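Local coordinates for fatty acid multifunctional protein (atmfp2) (Arabidopsis thaliana, PDB 2WTB) that carries out several steps of peroxisomal fatty acid beta-oxidation, joining enoyl-CoA hydratase and NAD-dependent 3-hydroxyacyl-CoA dehydrogenase activities in one chain, at residues T427-L432 against A551-E556. Numbering follows the deposited sequence.
Sequences TSTIDL and ATQFIE
Ser428 and Thr429, the two loop residues that Gln553 touches, share a grip on one carboxylate oxygen: Glu401 OE1 is hydrogen-bonded to Ser428 N and Thr429 OG1, and to Thr427 OG1 as well. The same Thr427 OG1 also accepts from Ile430 N at 3.2 Å, closing an ST motif, with a bent N-H...O angle of 139°. Three residues in a row are thus drawn to one acid on their own side of the contact, and the loop 427-432, which leaves strand 422-425 of the NAD-binding domain, has its bend set from within that domain. Across from it runs helix 544-557 of the C-terminal domain, and here Gln553 does all the reaching. Its CG stands anti to the backbone N (chi1 -172°) and the chain stays extended at chi2, which carries the flat amide away from the helix and lays one of its faces over Thr429 CA. Gln553 CD stops 3.6 Å from Thr429 CA and 3.8 Å from Ser428 O, and lies 4.0 Å from Thr429 CB. The amide is probably turned over in the model, and its polar bonding to the Ser428 carbonyl is best left open. Thr429 has its OG1 between N and C (chi1 64°), which sends the hydroxyl to Glu401 and brings CG2 round beside its own backbone N, near the end of the amide. Shortened to an alanine here, the side chain would end at CB, and the backbone at Ser428 and Thr429 would probably lose its one neighbour from this helix turn, leaving a local gap where the amide now lies. Burying just 113 Å², this is a small surface contact where one glutamine of the C-terminal domain meets the NAD-binding domain: an amide laid against a loop already shaped by its own acid.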
ATOM      1  N   THR A 427     -14.367 -18.655  -3.401  1.00 67.87           N
ATOM      2  CA  THR A 427     -15.585 -18.622  -2.598  1.00 65.91           C
ATOM      3  C   THR A 427     -15.515 -17.543  -1.524  1.00 62.08           C
ATOM      4  O   THR A 427     -14.433 -17.185  -1.057  1.00 67.80           O
ATOM      5  CB  THR A 427     -15.857 -19.981  -1.927  1.00 55.72           C
ATOM      6  OG1 THR A 427     -17.062 -19.903  -1.152  1.00 54.22           O
ATOM      7  CG2 THR A 427     -14.696 -20.367  -1.023  1.00 39.76           C
ATOM      8  N   SER A 428     -16.676 -17.032  -1.131  1.00 57.97           N
ATOM      9  CA  SER A 428     -16.736 -15.935  -0.176  1.00 68.87           C
ATOM     10  C   SER A 428     -17.649 -16.248   1.004  1.00 74.93           C
ATOM     11  O   SER A 428     -17.475 -15.706   2.098  1.00 72.66           O
ATOM     12  CB  SER A 428     -17.205 -14.657  -0.875  1.00 71.43           C
ATOM     13  OG  SER A 428     -17.110 -13.539  -0.012  1.00 77.93           O
ATOM     14  N   THR A 429     -18.621 -17.126   0.782  1.00 79.57           N
ATOM     15  CA  THR A 429     -19.635 -17.407   1.791  1.00 82.07           C
ATOM     16  C   THR A 429     -19.753 -18.893   2.112  1.00 77.31           C
ATOM     17  O   THR A 429     -20.589 -19.293   2.921  1.00 79.06           O
ATOM     18  CB  THR A 429     -21.017 -16.904   1.340  1.00 77.74           C
ATOM     19  OG1 THR A 429     -21.432 -17.628   0.175  1.00 76.35           O
ATOM     20  CG2 THR A 429     -20.962 -15.419   1.014  1.00 77.01           C
ATOM     21  N   ILE A 430     -18.917 -19.709   1.481  1.00 69.73           N
ATOM     22  CA  ILE A 430     -19.010 -21.153   1.654  1.00 66.32           C
ATOM     23  C   ILE A 430     -17.764 -21.745   2.307  1.00 68.92           C
ATOM     24  O   ILE A 430     -16.636 -21.416   1.938  1.00 67.30           O
ATOM     25  CB  ILE A 430     -19.296 -21.864   0.315  1.00 75.66           C
ATOM     26  CG1 ILE A 430     -20.592 -21.328  -0.298  1.00 81.22           C
ATOM     27  CG2 ILE A 430     -19.381 -23.369   0.514  1.00 72.88           C
ATOM     28  CD1 ILE A 430     -20.993 -22.010  -1.587  1.00 82.75           C
ATOM     29  N   ASP A 431     -17.988 -22.618   3.286  1.00 68.60           N
ATOM     30  CA  ASP A 431     -16.916 -23.304   3.997  1.00 63.82           C
ATOM     31  C   ASP A 431     -16.058 -24.141   3.047  1.00 64.81           C
ATOM     32  O   ASP A 431     -16.551 -25.069   2.404  1.00 63.78           O
ATOM     33  CB  ASP A 431     -17.516 -24.185   5.098  1.00 69.76           C
ATOM     34  CG  ASP A 431     -16.490 -25.090   5.758  1.00 74.21           C
ATOM     35  OD1 ASP A 431     -15.275 -24.866   5.577  1.00 76.40           O
ATOM     36  OD2 ASP A 431     -16.906 -26.028   6.468  1.00 72.78           O
ATOM     37  N   LEU A 432     -14.773 -23.811   2.971  1.00 58.32           N
ATOM     38  CA  LEU A 432     -13.841 -24.512   2.093  1.00 54.06           C
ATOM     39  C   LEU A 432     -13.835 -26.029   2.315  1.00 61.28           C
ATOM     40  O   LEU A 432     -13.630 -26.800   1.376  1.00 62.60           O
ATOM     41  CB  LEU A 432     -12.425 -23.950   2.250  1.00 51.38           C
ATOM     42  CG  LEU A 432     -12.072 -22.679   1.474  1.00 50.20           C
ATOM     43  CD1 LEU A 432     -13.022 -21.552   1.815  1.00 68.75           C
ATOM     44  CD2 LEU A 432     -10.649 -22.266   1.772  1.00 55.41           C
ATOM     45  N   ALA A 551     -23.997 -10.274   3.977  1.00 90.12           N
ATOM     46  CA  ALA A 551     -24.337 -10.080   5.382  1.00 94.98           C
ATOM     47  C   ALA A 551     -25.086 -11.290   5.933  1.00 96.88           C
ATOM     48  O   ALA A 551     -24.989 -11.606   7.120  1.00 92.66           O
ATOM     49  CB  ALA A 551     -25.166  -8.815   5.559  1.00 90.45           C
ATOM     50  N   THR A 552     -25.833 -11.960   5.062  1.00 96.95           N
ATOM     51  CA  THR A 552     -26.603 -13.136   5.449  1.00 99.45           C
ATOM     52  C   THR A 552     -25.722 -14.157   6.156  1.00 98.83           C
ATOM     53  O   THR A 552     -26.130 -14.774   7.138  1.00101.86           O
ATOM     54  CB  THR A 552     -27.246 -13.807   4.225  1.00105.47           C
ATOM     55  OG1 THR A 552     -27.962 -12.828   3.463  1.00113.48           O
ATOM     56  CG2 THR A 552     -28.201 -14.908   4.658  1.00110.50           C
ATOM     57  N   GLN A 553     -24.508 -14.323   5.644  1.00100.34           N
ATOM     58  CA  GLN A 553     -23.552 -15.276   6.193  1.00 96.96           C
ATOM     59  C   GLN A 553     -23.385 -15.122   7.703  1.00 89.14           C
ATOM     60  O   GLN A 553     -23.351 -16.109   8.437  1.00 90.31           O
ATOM     61  CB  GLN A 553     -22.199 -15.110   5.495  1.00 99.49           C
ATOM     62  CG  GLN A 553     -21.176 -16.173   5.840  1.00105.74           C
ATOM     63  CD  GLN A 553     -19.868 -15.977   5.099  1.00113.85           C
ATOM     64  OE1 GLN A 553     -19.718 -15.036   4.318  1.00111.36           O
ATOM     65  NE2 GLN A 553     -18.911 -16.868   5.339  1.00118.46           N
ATOM     66  N   PHE A 554     -23.292 -13.878   8.162  1.00 82.22           N
ATOM     67  CA  PHE A 554     -23.026 -13.598   9.570  1.00 78.57           C
ATOM     68  C   PHE A 554     -24.292 -13.642  10.420  1.00 87.22           C
ATOM     69  O   PHE A 554     -24.248 -14.012  11.593  1.00 85.48           O
ATOM     70  CB  PHE A 554     -22.340 -12.241   9.714  1.00 71.12           C
ATOM     71  CG  PHE A 554     -21.170 -12.062   8.796  1.00 71.54           C
ATOM     72  CD1 PHE A 554     -21.301 -11.347   7.617  1.00 77.29           C
ATOM     73  CD2 PHE A 554     -19.942 -12.620   9.101  1.00 70.43           C
ATOM     74  CE1 PHE A 554     -20.227 -11.183   6.764  1.00 67.78           C
ATOM     75  CE2 PHE A 554     -18.864 -12.460   8.255  1.00 75.95           C
ATOM     76  CZ  PHE A 554     -19.006 -11.739   7.085  1.00 76.49           C
ATOM     77  N   ILE A 555     -25.415 -13.260   9.824  1.00 87.42           N
ATOM     78  CA  ILE A 555     -26.698 -13.312  10.512  1.00 86.37           C
ATOM     79  C   ILE A 555     -27.007 -14.732  10.978  1.00 96.22           C
ATOM     80  O   ILE A 555     -27.652 -14.935  12.007  1.00 97.73           O
ATOM     81  CB  ILE A 555     -27.842 -12.828   9.602  1.00 77.99           C
ATOM     82  CG1 ILE A 555     -27.606 -11.380   9.169  1.00 75.21           C
ATOM     83  CG2 ILE A 555     -29.181 -12.963  10.307  1.00 70.48           C
ATOM     84  CD1 ILE A 555     -28.701 -10.820   8.284  1.00 70.19           C
ATOM     85  N   GLU A 556     -26.532 -15.713  10.216  1.00 98.54           N
ATOM     86  CA  GLU A 556     -26.853 -17.113  10.472  1.00 95.20           C
ATOM     87  C   GLU A 556     -25.820 -17.818  11.349  1.00 92.43           C
ATOM     88  O   GLU A 556     -26.121 -18.835  11.971  1.00 97.18           O
ATOM     89  CB  GLU A 556     -27.030 -17.864   9.150  1.00 97.29           C
ATOM     90  CG  GLU A 556     -28.169 -17.326   8.293  1.00107.65           C
ATOM     91  CD  GLU A 556     -28.246 -17.988   6.931  1.00116.09           C
ATOM     92  OE1 GLU A 556     -27.307 -18.731   6.573  1.00122.05           O
ATOM     93  OE2 GLU A 556     -29.246 -17.762   6.217  1.00112.44           O
TER